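Local coordinates for uncharacterized protein PA2218 (PDB 2HDW), which is uncharacterized but has the alpha/beta hydrolase fold and is probably a hydrolase, its natural substrate unknown, at residues A197-T202 and G361-H366; A121-V126 and P355-A360; Y300-S305 and A329-K334; I150-F155 and A185-A190; K65-K70 and L87-G92. All coordinates share one frame; numbering follows the deposited sequence.

Interaction 1 of 5, residues A197-T202 and G361-H366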
# COMPACT_ATOMS: atom_id res chain seq x y z
N ALA A 197 9.67 -12.43 4.62
CA ALA A 197 9.91 -11.33 5.55
C ALA A 197 9.03 -10.16 5.12
O ALA A 197 8.61 -10.10 3.97
CB ALA A 197 11.38 -10.92 5.52
N VAL A 198 8.78 -9.24 6.05
CA VAL A 198 7.92 -8.10 5.77
C VAL A 198 8.36 -6.83 6.48
O VAL A 198 8.73 -6.85 7.66
CB VAL A 198 6.45 -8.40 6.18
CG1 VAL A 198 6.37 -8.71 7.68
CG2 VAL A 198 5.55 -7.21 5.83
N VAL A 199 8.32 -5.72 5.74
CA VAL A 199 8.66 -4.39 6.24
C VAL A 199 7.44 -3.51 6.02
O VAL A 199 6.78 -3.63 5.00
CB VAL A 199 9.82 -3.76 5.44
CG1 VAL A 199 9.87 -2.24 5.71
CG2 VAL A 199 11.13 -4.39 5.83
N THR A 200 7.13 -2.64 6.98
CA THR A 200 6.02 -1.71 6.81
C THR A 200 6.63 -0.32 6.97
O THR A 200 7.57 -0.13 7.74
CB THR A 200 4.92 -1.88 7.89
OG1 THR A 200 5.47 -1.71 9.20
CG2 THR A 200 4.27 -3.26 7.77
N SER A 201 6.13 0.64 6.21
CA SER A 201 6.65 2.00 6.29
C SER A 201 5.52 2.98 6.61
O SER A 201 4.52 3.04 5.89
CB SER A 201 7.32 2.39 4.97
OG SER A 201 8.02 3.62 5.10
N THR A 202 5.68 3.73 7.71
CA THR A 202 4.69 4.72 8.14
C THR A 202 3.26 4.19 7.91
O THR A 202 2.41 4.85 7.31
CB THR A 202 4.94 6.08 7.41
OG1 THR A 202 4.18 7.12 8.04
CG2 THR A 202 4.55 6.00 5.92
N GLY A 361 19.29 -4.09 3.63
CA GLY A 361 20.04 -4.96 4.52
C GLY A 361 19.13 -5.99 5.15
O GLY A 361 19.50 -7.16 5.32
N PHE A 362 17.92 -5.56 5.51
CA PHE A 362 16.93 -6.44 6.12
C PHE A 362 16.59 -7.60 5.17
O PHE A 362 16.67 -8.77 5.55
CB PHE A 362 15.66 -5.64 6.43
CG PHE A 362 14.53 -6.46 6.97
CD1 PHE A 362 14.51 -6.86 8.30
CD2 PHE A 362 13.45 -6.79 6.16
CE1 PHE A 362 13.43 -7.57 8.82
CE2 PHE A 362 12.36 -7.51 6.67
CZ PHE A 362 12.35 -7.90 8.00
N PHE A 363 16.20 -7.26 3.94
CA PHE A 363 15.84 -8.30 2.99
C PHE A 363 17.05 -9.11 2.51
O PHE A 363 16.91 -10.28 2.20
CB PHE A 363 15.09 -7.71 1.79
CG PHE A 363 13.68 -7.28 2.13
CD1 PHE A 363 12.76 -8.20 2.61
CD2 PHE A 363 13.28 -5.95 1.96
CE1 PHE A 363 11.45 -7.81 2.91
CE2 PHE A 363 11.98 -5.55 2.26
CZ PHE A 363 11.06 -6.48 2.74
N ASP A 364 18.23 -8.49 2.46
CA ASP A 364 19.42 -9.23 2.04
C ASP A 364 19.62 -10.42 2.98
O ASP A 364 19.94 -11.52 2.55
CB ASP A 364 20.68 -8.36 2.07
CG ASP A 364 20.81 -7.46 0.85
OD1 ASP A 364 20.46 -7.92 -0.26
OD2 ASP A 364 21.28 -6.31 0.99
N GLU A 365 19.43 -10.19 4.27
CA GLU A 365 19.61 -11.25 5.24
C GLU A 365 18.48 -12.27 5.24
O GLU A 365 18.72 -13.47 5.22
CB GLU A 365 19.72 -10.70 6.66
CG GLU A 365 20.05 -11.79 7.66
CD GLU A 365 19.83 -11.39 9.09
OE1 GLU A 365 20.26 -10.27 9.46
OE2 GLU A 365 19.25 -12.19 9.84
N HIS A 366 17.25 -11.78 5.25
CA HIS A 366 16.09 -12.66 5.32
C HIS A 366 15.61 -13.31 4.02
O HIS A 366 14.86 -14.29 4.07
CB HIS A 366 14.95 -11.93 6.01
CG HIS A 366 15.30 -11.43 7.37
ND1 HIS A 366 15.76 -12.26 8.37
CD2 HIS A 366 15.30 -10.18 7.90
CE1 HIS A 366 16.02 -11.55 9.45
NE2 HIS A 366 15.75 -10.29 9.19
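The ring of F362 overlaps one methyl of V199: CG2 sits 3.4 Å from CD2 of F362 and almost as near CE2, meeting the ring obliquely. F362 leaves the helix with CG anti to its backbone N (chi1 176°), which carries the ring toward the strand. There its CE2 also comes within 3.7 Å of A197 CB. The V199 and F362 side chains run alongside one another, pointing opposite ways, and F363 closes on the same methyl from the next position, its CZ 3.7 Å from V199 CG2. CD2 of F362 lies over the centre of the F363 ring, 3.8 Å above its plane. F363 in turn sets the edge of its ring against the strand backbone, with CE1 3.8 Å from A197 O. At the end of the helix, H366 CB packs on A197 CB at 3.7 Å, while its imidazole carbon CD2 lies over the rim of one F362 face. V198 turns its side chain from this layer and packs instead on A185, L186 and V189 of helix 180-191. Strand 197-201 and helix 361-366 run nearly antiparallel, at 169°, with axes 9.2 Å apart. Two buried aromatic rings packed against A197 and V199, with helices on both faces of that strand, form the kind of helix-on-sheet layer found in the three-layer alpha/beta hydrolase fold.

Interaction 2 of 5, residues A121-V126 and P355-A360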
# COMPACT_ATOMS: atom_id res chain seq x y z
N ALA A 121 15.25 -1.97 -6.54
CA ALA A 121 15.74 -2.69 -7.71
C ALA A 121 17.20 -2.27 -7.95
O ALA A 121 18.01 -3.05 -8.45
CB ALA A 121 14.90 -2.37 -8.93
N GLU A 122 17.52 -1.03 -7.59
CA GLU A 122 18.90 -0.56 -7.74
C GLU A 122 19.74 -1.23 -6.66
O GLU A 122 20.97 -1.29 -6.76
CB GLU A 122 18.99 0.96 -7.56
CG GLU A 122 18.21 1.78 -8.58
CD GLU A 122 18.49 3.27 -8.44
OE1 GLU A 122 18.46 3.78 -7.30
OE2 GLU A 122 18.74 3.93 -9.47
N ARG A 123 19.07 -1.73 -5.62
CA ARG A 123 19.75 -2.39 -4.52
C ARG A 123 19.92 -3.89 -4.77
O ARG A 123 20.30 -4.63 -3.86
CB ARG A 123 18.98 -2.18 -3.21
CG ARG A 123 18.71 -0.72 -2.86
CD ARG A 123 20.00 0.06 -2.69
NE ARG A 123 19.76 1.50 -2.51
CZ ARG A 123 19.89 2.15 -1.36
NH1 ARG A 123 20.27 1.51 -0.26
NH2 ARG A 123 19.67 3.46 -1.32
N GLY A 124 19.62 -4.34 -5.98
CA GLY A 124 19.79 -5.75 -6.31
C GLY A 124 18.58 -6.67 -6.23
O GLY A 124 18.72 -7.88 -6.39
N PHE A 125 17.39 -6.12 -6.00
CA PHE A 125 16.19 -6.95 -5.91
C PHE A 125 15.32 -6.80 -7.16
O PHE A 125 15.36 -5.78 -7.84
CB PHE A 125 15.36 -6.56 -4.67
CG PHE A 125 16.10 -6.71 -3.36
CD1 PHE A 125 16.03 -7.91 -2.65
CD2 PHE A 125 16.87 -5.67 -2.86
CE1 PHE A 125 16.73 -8.06 -1.44
CE2 PHE A 125 17.58 -5.82 -1.65
CZ PHE A 125 17.50 -7.02 -0.94
N VAL A 126 14.54 -7.83 -7.46
CA VAL A 126 13.60 -7.76 -8.57
C VAL A 126 12.38 -7.19 -7.83
O VAL A 126 12.01 -7.73 -6.80
CB VAL A 126 13.24 -9.15 -9.12
CG1 VAL A 126 12.02 -9.05 -10.01
CG2 VAL A 126 14.42 -9.72 -9.90
N PRO A 355 14.86 4.88 5.26
CA PRO A 355 16.06 4.05 5.50
C PRO A 355 16.23 2.89 4.51
O PRO A 355 16.08 1.73 4.89
CB PRO A 355 15.87 3.57 6.94
CG PRO A 355 14.39 3.40 7.03
CD PRO A 355 13.84 4.63 6.30
N PHE A 356 16.55 3.20 3.26
CA PHE A 356 16.71 2.17 2.25
C PHE A 356 17.87 1.23 2.55
O PHE A 356 17.79 0.04 2.24
CB PHE A 356 16.87 2.79 0.86
CG PHE A 356 15.58 3.25 0.25
CD1 PHE A 356 14.56 2.35 -0.01
CD2 PHE A 356 15.39 4.59 -0.07
CE1 PHE A 356 13.36 2.76 -0.59
CE2 PHE A 356 14.20 5.03 -0.66
CZ PHE A 356 13.18 4.11 -0.92
N ASP A 357 18.96 1.74 3.13
CA ASP A 357 20.09 0.88 3.46
C ASP A 357 19.58 -0.24 4.37
O ASP A 357 19.82 -1.42 4.12
CB ASP A 357 21.19 1.66 4.20
CG ASP A 357 22.00 2.58 3.29
OD1 ASP A 357 21.62 2.77 2.12
OD2 ASP A 357 23.02 3.12 3.77
N ARG A 358 18.88 0.16 5.43
CA ARG A 358 18.32 -0.78 6.40
C ARG A 358 17.29 -1.72 5.79
O ARG A 358 17.22 -2.88 6.16
CB ARG A 358 17.67 -0.03 7.56
CG ARG A 358 18.43 -0.11 8.87
CD ARG A 358 17.87 -1.19 9.79
NE ARG A 358 18.06 -2.54 9.29
CZ ARG A 358 17.67 -3.64 9.94
NH1 ARG A 358 17.08 -3.54 11.12
NH2 ARG A 358 17.87 -4.84 9.40
N ILE A 359 16.48 -1.20 4.88
CA ILE A 359 15.47 -2.03 4.25
C ILE A 359 16.16 -3.08 3.37
O ILE A 359 15.82 -4.26 3.41
CB ILE A 359 14.49 -1.18 3.42
CG1 ILE A 359 13.71 -0.24 4.36
CG2 ILE A 359 13.53 -2.08 2.66
CD1 ILE A 359 12.76 0.71 3.66
N ALA A 360 17.15 -2.65 2.58
CA ALA A 360 17.88 -3.56 1.71
C ALA A 360 18.65 -4.58 2.57
O ALA A 360 18.66 -5.78 2.28
CB ALA A 360 18.86 -2.78 0.83
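The backbones approach where helix 112-122 ends and helix 356-366 begins, with the CA atoms of R123 and A360 6.6 Å apart. The first helix closes in a Schellman motif: G124, at positive phi, is its C-prime residue, with F125 N bonded to M120 O and G124 N to A121 O, and the chain then enters strand 126-130 of the alpha/beta hydrolase sheet. R123, just before the glycine, reaches across the gap. Its chain bends at chi2 (-61°), bringing the guanidinium beside the first turn of the other helix, where F356 CB lies over one face, 3.6 Å from NH2 of R123. The R123 chain and the F356 side chain cross at about a right angle. Further back, R123 CB packs loosely on A360 CB at 4.1 Å, and F125 CE2 approaches that same methyl. The F125 ring also sets CZ 3.6 Å from A360 O, which lies at the ring edge, and continues onto F363 and D364 of the same helix. At the partly exposed end, a salt bridge joins R123 NH1 to D357 OD1 at 3.0 Å, the carboxylate oxygen being met on its anti side and the guanidinium and carboxylate planes standing 63° apart.

Interaction 3 of 5, residues Y300-S305 and A329-K334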
# COMPACT_ATOMS: atom_id res chain seq x y z
N TYR A 300 -4.29 -12.47 12.89
CA TYR A 300 -3.27 -13.49 13.00
C TYR A 300 -1.83 -12.98 12.84
O TYR A 300 -0.94 -13.72 12.42
CB TYR A 300 -3.57 -14.57 11.97
CG TYR A 300 -4.96 -15.16 12.15
CD1 TYR A 300 -5.20 -16.11 13.13
CD2 TYR A 300 -6.04 -14.71 11.39
CE1 TYR A 300 -6.47 -16.61 13.36
CE2 TYR A 300 -7.33 -15.20 11.60
CZ TYR A 300 -7.54 -16.16 12.60
OH TYR A 300 -8.79 -16.66 12.85
N ILE A 301 -1.62 -11.73 13.22
CA ILE A 301 -0.30 -11.11 13.10
C ILE A 301 0.82 -11.88 13.80
O ILE A 301 1.96 -11.87 13.33
CB ILE A 301 -0.34 -9.65 13.62
CG1 ILE A 301 0.98 -8.96 13.31
CG2 ILE A 301 -0.66 -9.63 15.11
CD1 ILE A 301 0.97 -7.48 13.61
N LYS A 302 0.51 -12.56 14.90
CA LYS A 302 1.53 -13.32 15.62
C LYS A 302 1.98 -14.56 14.86
O LYS A 302 3.01 -15.16 15.20
CB LYS A 302 1.01 -13.74 17.00
CG LYS A 302 0.83 -12.59 17.98
CD LYS A 302 0.24 -13.08 19.29
CE LYS A 302 0.14 -11.96 20.32
NZ LYS A 302 -0.55 -12.40 21.57
N GLU A 303 1.23 -14.93 13.82
CA GLU A 303 1.57 -16.09 13.02
C GLU A 303 2.51 -15.78 11.87
O GLU A 303 2.73 -16.62 10.99
CB GLU A 303 0.30 -16.80 12.55
CG GLU A 303 -0.39 -17.52 13.71
CD GLU A 303 -1.69 -18.18 13.32
OE1 GLU A 303 -1.81 -18.67 12.18
OE2 GLU A 303 -2.60 -18.23 14.18
N ILE A 304 3.05 -14.57 11.88
CA ILE A 304 4.04 -14.19 10.89
C ILE A 304 5.31 -14.86 11.43
O ILE A 304 6.11 -15.41 10.67
CB ILE A 304 4.22 -12.65 10.83
CG1 ILE A 304 3.05 -12.03 10.06
CG2 ILE A 304 5.55 -12.29 10.15
CD1 ILE A 304 2.99 -10.51 10.11
N SER A 305 5.47 -14.84 12.75
CA SER A 305 6.64 -15.48 13.38
C SER A 305 6.57 -16.96 13.00
O SER A 305 5.48 -17.51 12.83
CB SER A 305 6.56 -15.32 14.90
OG SER A 305 7.62 -16.03 15.54
N ALA A 329 1.29 -6.00 19.18
CA ALA A 329 0.48 -7.16 18.82
C ALA A 329 1.28 -8.30 18.21
O ALA A 329 0.92 -9.47 18.36
CB ALA A 329 -0.62 -6.74 17.85
N ALA A 330 2.37 -7.96 17.54
CA ALA A 330 3.23 -8.95 16.88
C ALA A 330 4.09 -9.76 17.83
O ALA A 330 4.17 -9.46 19.02
CB ALA A 330 4.12 -8.25 15.85
N ALA A 331 4.74 -10.79 17.29
CA ALA A 331 5.61 -11.67 18.07
C ALA A 331 7.02 -11.58 17.50
O ALA A 331 7.19 -11.18 16.35
CB ALA A 331 5.10 -13.10 18.00
N GLU A 332 8.02 -11.95 18.29
CA GLU A 332 9.40 -11.93 17.80
C GLU A 332 9.52 -13.01 16.73
O GLU A 332 8.83 -14.02 16.78
CB GLU A 332 10.39 -12.21 18.94
CG GLU A 332 10.43 -11.14 20.03
CD GLU A 332 11.07 -9.83 19.58
OE1 GLU A 332 11.02 -8.85 20.35
OE2 GLU A 332 11.62 -9.78 18.46
N PRO A 333 10.40 -12.81 15.74
CA PRO A 333 11.27 -11.64 15.57
C PRO A 333 10.55 -10.41 15.04
O PRO A 333 9.89 -10.46 13.99
CB PRO A 333 12.34 -12.16 14.61
CG PRO A 333 11.57 -13.11 13.74
CD PRO A 333 10.69 -13.84 14.72
N LYS A 334 10.69 -9.30 15.76
CA LYS A 334 10.07 -8.04 15.35
C LYS A 334 10.92 -6.85 15.77
O LYS A 334 11.68 -6.92 16.73
CB LYS A 334 8.68 -7.91 15.98
CG LYS A 334 8.68 -7.91 17.52
CD LYS A 334 7.26 -7.73 18.08
CE LYS A 334 7.25 -7.76 19.60
NZ LYS A 334 5.88 -7.57 20.19
O HOH W 1 4.45 -11.89 14.63
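Two connections at the sheet margin meet here: a 3-10 turn, 301-303, on the way to strand 309-314, and the link from the end of helix 320-329 to the outermost strand 334-339. Just beyond the turn, S305 OG stands anti to its backbone N (chi1 175°) and from there donates to E332 O, a 2.7 Å bond lying in the carbonyl plane. The acceptor carbonyl belongs to the residue before P333, whose peptide bond is cis. Beside it, S305 CB rests on A331 CB at 4.1 Å. I301 supplies the apolar part: CD1 packs 3.9 Å from A330 CB, and the other branch, CG2, faces A329 CB. The aliphatic chain of K302 runs extended past the end of the helix, its CE 3.3 Å from A329 O. Between the backbones, a water lies 2.8 Å from I301 O and accepts from A331 N at 2.9 Å. Across the link, the extended K334 side chain brings NZ to A330 O at 2.8 Å, approaching from above the carbonyl plane; this ammonium also bonds Y327 O while making a cation-pi contact with the Y327 ring. K334 thus braces the 329-334 link internally, whereas the polar joining of the two irregular segments rests on the serine hydroxyl at E332 O and on the water between I301 and A331.

Interaction 4 of 5, residues I150-F155 and A185-A190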
# COMPACT_ATOMS: atom_id res chain seq x y z
N ILE A 150 -10.25 -8.15 -0.20
CA ILE A 150 -9.77 -8.10 -1.58
C ILE A 150 -8.38 -7.47 -1.68
O ILE A 150 -7.54 -7.94 -2.44
CB ILE A 150 -10.75 -7.30 -2.48
CG1 ILE A 150 -12.11 -8.01 -2.52
CG2 ILE A 150 -10.17 -7.18 -3.89
CD1 ILE A 150 -13.16 -7.29 -3.37
N ASN A 151 -8.13 -6.42 -0.91
CA ASN A 151 -6.84 -5.77 -0.96
C ASN A 151 -5.75 -6.66 -0.37
O ASN A 151 -4.61 -6.67 -0.86
CB ASN A 151 -6.90 -4.40 -0.26
CG ASN A 151 -7.66 -3.37 -1.09
OD1 ASN A 151 -7.75 -3.49 -2.31
ND2 ASN A 151 -8.19 -2.35 -0.43
N THR A 152 -6.08 -7.41 0.67
CA THR A 152 -5.09 -8.32 1.24
C THR A 152 -4.76 -9.33 0.14
O THR A 152 -3.60 -9.68 -0.07
CB THR A 152 -5.64 -9.03 2.50
OG1 THR A 152 -5.77 -8.07 3.56
CG2 THR A 152 -4.72 -10.15 2.94
N GLU A 153 -5.79 -9.79 -0.58
CA GLU A 153 -5.60 -10.74 -1.67
C GLU A 153 -4.71 -10.15 -2.79
O GLU A 153 -3.87 -10.86 -3.36
CB GLU A 153 -6.97 -11.14 -2.24
CG GLU A 153 -6.95 -11.80 -3.62
CD GLU A 153 -6.04 -13.02 -3.70
OE1 GLU A 153 -5.90 -13.75 -2.70
OE2 GLU A 153 -5.47 -13.27 -4.79
N ASP A 154 -4.87 -8.86 -3.08
CA ASP A 154 -4.06 -8.22 -4.12
C ASP A 154 -2.57 -8.43 -3.89
O ASP A 154 -1.81 -8.67 -4.82
CB ASP A 154 -4.32 -6.71 -4.17
CG ASP A 154 -5.68 -6.35 -4.74
OD1 ASP A 154 -6.22 -7.13 -5.57
OD2 ASP A 154 -6.21 -5.28 -4.39
N PHE A 155 -2.15 -8.34 -2.63
CA PHE A 155 -0.74 -8.52 -2.30
C PHE A 155 -0.26 -9.92 -2.66
O PHE A 155 0.82 -10.08 -3.22
CB PHE A 155 -0.53 -8.27 -0.80
CG PHE A 155 0.40 -7.12 -0.51
CD1 PHE A 155 0.07 -6.18 0.46
CD2 PHE A 155 1.61 -7.01 -1.18
CE1 PHE A 155 0.94 -5.13 0.75
CE2 PHE A 155 2.50 -5.96 -0.90
CZ PHE A 155 2.16 -5.02 0.08
N ALA A 185 -0.14 -5.52 4.26
CA ALA A 185 1.04 -6.36 4.08
C ALA A 185 1.17 -7.34 5.24
O ALA A 185 1.39 -8.53 5.03
CB ALA A 185 2.31 -5.49 3.98
N LEU A 186 1.03 -6.85 6.47
CA LEU A 186 1.12 -7.72 7.64
C LEU A 186 -0.01 -8.74 7.60
O LEU A 186 0.19 -9.91 7.97
CB LEU A 186 1.03 -6.89 8.93
CG LEU A 186 2.19 -5.92 9.16
CD1 LEU A 186 1.87 -4.97 10.31
CD2 LEU A 186 3.46 -6.72 9.45
N ASN A 187 -1.18 -8.30 7.15
CA ASN A 187 -2.35 -9.18 7.06
C ASN A 187 -2.09 -10.31 6.07
O ASN A 187 -2.43 -11.46 6.33
CB ASN A 187 -3.57 -8.38 6.62
CG ASN A 187 -4.88 -9.05 7.00
OD1 ASN A 187 -5.79 -9.20 6.17
ND2 ASN A 187 -4.99 -9.45 8.26
N ALA A 188 -1.50 -9.96 4.93
CA ALA A 188 -1.21 -10.94 3.88
C ALA A 188 -0.15 -11.96 4.31
O ALA A 188 -0.31 -13.16 4.09
CB ALA A 188 -0.75 -10.23 2.61
N VAL A 189 0.94 -11.47 4.91
CA VAL A 189 2.03 -12.34 5.33
C VAL A 189 1.63 -13.38 6.39
O VAL A 189 2.17 -14.48 6.42
CB VAL A 189 3.22 -11.51 5.87
CG1 VAL A 189 4.35 -12.44 6.31
CG2 VAL A 189 3.72 -10.55 4.78
N ALA A 190 0.69 -13.02 7.25
CA ALA A 190 0.24 -13.93 8.29
C ALA A 190 -0.25 -15.27 7.72
O ALA A 190 0.05 -16.33 8.28
CB ALA A 190 -0.88 -13.29 9.10
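T152 and F155, one helical turn apart, straddle A188 of the neighbouring helix. The methyl of T152 stands anti to its backbone N and touches the helix backbone itself, CG2 lying 3.7 Å from A188 CA. F155 meets A188 with its CB, 3.9 Å from A188 CB, and then sends its ring along to A185, whose CB comes obliquely within 3.5 Å of CE1 of F155. With alanines at 185 and 188, the helices come close, their axes 8.6 Å apart and crossing at -69°, and the CA atoms of T152 and A188 approach to 5.4 Å. The T152 hydroxyl is already bonded to P148 O in its own helix. The side chain of N187 crosses that of T152 at about a right angle beside this hydroxyl. Both helices belong to the alpha/beta hydrolase core, packing on the same side of the central sheet, where F155 reaches V175 of strand 173-178 and A185 rests on V198 of strand 197-201. Further out, the F155 ring is wedged among other aromatics: it meets F130 edge to face and W181, from the start of helix 180-191, with planes at about 65°. Elsewhere on helix 148-164, D154 OD1 takes bonds from S133 OG and N75 ND2, and E153 OE1 forms a salt bridge to R76 NE.

Interaction 5 of 5, residues K65-K70 and L87-G92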
# COMPACT_ATOMS: atom_id res chain seq x y z
N LYS A 65 19.93 2.39 -14.11
CA LYS A 65 20.47 1.15 -13.58
C LYS A 65 19.44 0.02 -13.53
O LYS A 65 19.74 -1.08 -13.06
CB LYS A 65 21.04 1.38 -12.18
CG LYS A 65 22.23 2.32 -12.15
CD LYS A 65 22.92 2.29 -10.80
CE LYS A 65 24.21 3.11 -10.81
NZ LYS A 65 24.94 3.00 -9.52
N VAL A 66 18.23 0.27 -14.01
CA VAL A 66 17.20 -0.75 -13.96
C VAL A 66 16.49 -0.95 -15.30
O VAL A 66 16.48 -0.06 -16.14
CB VAL A 66 16.14 -0.40 -12.89
CG1 VAL A 66 15.10 -1.50 -12.80
CG2 VAL A 66 16.82 -0.21 -11.54
N GLU A 67 15.92 -2.14 -15.47
CA GLU A 67 15.17 -2.48 -16.67
C GLU A 67 13.71 -2.45 -16.22
O GLU A 67 13.35 -3.12 -15.25
CB GLU A 67 15.52 -3.88 -17.15
CG GLU A 67 16.94 -4.04 -17.67
CD GLU A 67 17.25 -5.47 -18.09
OE1 GLU A 67 18.37 -5.71 -18.58
OE2 GLU A 67 16.37 -6.35 -17.93
N HIS A 68 12.89 -1.69 -16.93
CA HIS A 68 11.49 -1.57 -16.57
C HIS A 68 10.49 -1.92 -17.66
O HIS A 68 10.74 -1.67 -18.84
CB HIS A 68 11.20 -0.15 -16.07
CG HIS A 68 9.74 0.18 -16.04
ND1 HIS A 68 9.03 0.51 -17.18
CD2 HIS A 68 8.85 0.16 -15.03
CE1 HIS A 68 7.76 0.68 -16.86
NE2 HIS A 68 7.62 0.47 -15.57
N ARG A 69 9.36 -2.48 -17.24
CA ARG A 69 8.27 -2.83 -18.14
C ARG A 69 7.00 -3.05 -17.31
O ARG A 69 7.07 -3.37 -16.11
CB ARG A 69 8.61 -4.09 -18.96
CG ARG A 69 8.59 -5.42 -18.21
CD ARG A 69 8.70 -6.56 -19.21
NE ARG A 69 8.18 -7.83 -18.70
CZ ARG A 69 8.87 -8.69 -17.96
NH1 ARG A 69 10.13 -8.43 -17.64
NH2 ARG A 69 8.30 -9.82 -17.55
N LYS A 70 5.84 -2.85 -17.92
CA LYS A 70 4.57 -3.01 -17.21
C LYS A 70 4.01 -4.42 -17.40
O LYS A 70 4.17 -5.02 -18.45
CB LYS A 70 3.56 -1.97 -17.72
CG LYS A 70 4.18 -0.60 -18.00
CD LYS A 70 3.63 0.52 -17.12
CE LYS A 70 2.21 0.90 -17.48
NZ LYS A 70 1.85 2.26 -16.98
N LEU A 87 13.84 -4.62 -12.63
CA LEU A 87 14.88 -5.63 -12.43
C LEU A 87 16.27 -5.02 -12.57
O LEU A 87 16.47 -4.07 -13.34
CB LEU A 87 14.76 -6.77 -13.45
CG LEU A 87 13.46 -7.57 -13.55
CD1 LEU A 87 12.38 -6.73 -14.22
CD2 LEU A 87 13.71 -8.84 -14.36
N PRO A 88 17.25 -5.55 -11.82
CA PRO A 88 18.62 -5.04 -11.89
C PRO A 88 19.19 -5.42 -13.26
O PRO A 88 18.78 -6.43 -13.83
CB PRO A 88 19.33 -5.79 -10.76
CG PRO A 88 18.22 -6.14 -9.80
CD PRO A 88 17.09 -6.52 -10.73
N LYS A 89 20.11 -4.62 -13.79
CA LYS A 89 20.73 -4.90 -15.08
C LYS A 89 22.00 -5.74 -14.89
O LYS A 89 22.53 -5.82 -13.77
CB LYS A 89 21.12 -3.61 -15.81
CG LYS A 89 19.96 -2.78 -16.35
CD LYS A 89 20.49 -1.58 -17.12
CE LYS A 89 19.37 -0.77 -17.76
NZ LYS A 89 18.64 -1.58 -18.77
N ASN A 90 22.49 -6.35 -15.97
CA ASN A 90 23.71 -7.17 -15.91
C ASN A 90 23.66 -8.14 -14.74
O ASN A 90 24.52 -8.13 -13.86
CB ASN A 90 24.93 -6.26 -15.77
CG ASN A 90 25.10 -5.33 -16.96
OD1 ASN A 90 25.56 -4.20 -16.82
ND2 ASN A 90 24.74 -5.82 -18.14
N ARG A 91 22.64 -8.99 -14.74
CA ARG A 91 22.44 -9.97 -13.68
C ARG A 91 23.36 -11.18 -13.79
O ARG A 91 23.72 -11.62 -14.89
CB ARG A 91 20.97 -10.43 -13.68
CG ARG A 91 19.97 -9.30 -13.47
CD ARG A 91 18.53 -9.82 -13.48
NE ARG A 91 18.11 -10.28 -14.80
CZ ARG A 91 17.85 -9.48 -15.83
NH1 ARG A 91 17.95 -8.16 -15.68
NH2 ARG A 91 17.50 -9.99 -17.00
N GLY A 92 23.74 -11.71 -12.64
CA GLY A 92 24.61 -12.88 -12.60
C GLY A 92 23.87 -14.15 -12.95
O GLY A 92 22.79 -14.10 -13.54
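R91 NH1 is held between two oxygens: E67 OE2 across the contact, in a salt bridge that is weak as a hydrogen bond at 3.3 Å, and P88 O of its own segment at 2.7 Å, nearly along the C=O axis and in the guanidinium plane. The R91 chain bends at chi3 (-69°) to fold back along the loop that follows the strand. This lies at the open end of the beta hairpin formed by strands 66-74 and 80-88, the outer edge of the alpha/beta hydrolase sheet. The carboxylate of E67 and the guanidinium of R91 have their planes 84° apart. E67 and L87 make the antiparallel hydrogen-bonded pair: E67 N donates to L87 O at 2.9 Å and L87 N to E67 O at 3.1 Å. Their side chains share one face of the sheet, with L87 CD1 3.9 Å from E67 O. V66 and P88 form the next, non-hydrogen-bonded pair, their side chains diverging, and V66 continues onto A121 and E122 of helix 112-122. K89 lays its aliphatic chain along the start of the other strand, its CG 3.5 Å from E67 CG and its CE near V66 O. Its ammonium stays beyond a salt bridge from the glutamate. With R91 and K89 both nearby, the E67 carboxylate would probably be stabilised in its charged form. Past the bridge, the end of R69 comes obliquely within 4.4 Å, NH1 to L87 CD1.

How the interactions relate
Interactions 1 and 4 are buried, on opposite faces of strand 197-201, and are mainly apolar; that strand is the element through which they touch. Interaction 2 is also largely buried but adds a salt bridge at its rim, and it shares helix 356-366 with interaction 1. Interactions 3 and 5 are only partly buried and rely more on polar bonds, through a water and a serine in one and strand pairing with charged side chains in the other. Their centres lie about 33 Å apart, toward the two margins of the sheet. I304 joins interaction 3 to helix 180-191, while P88 joins interaction 5 to 121-126.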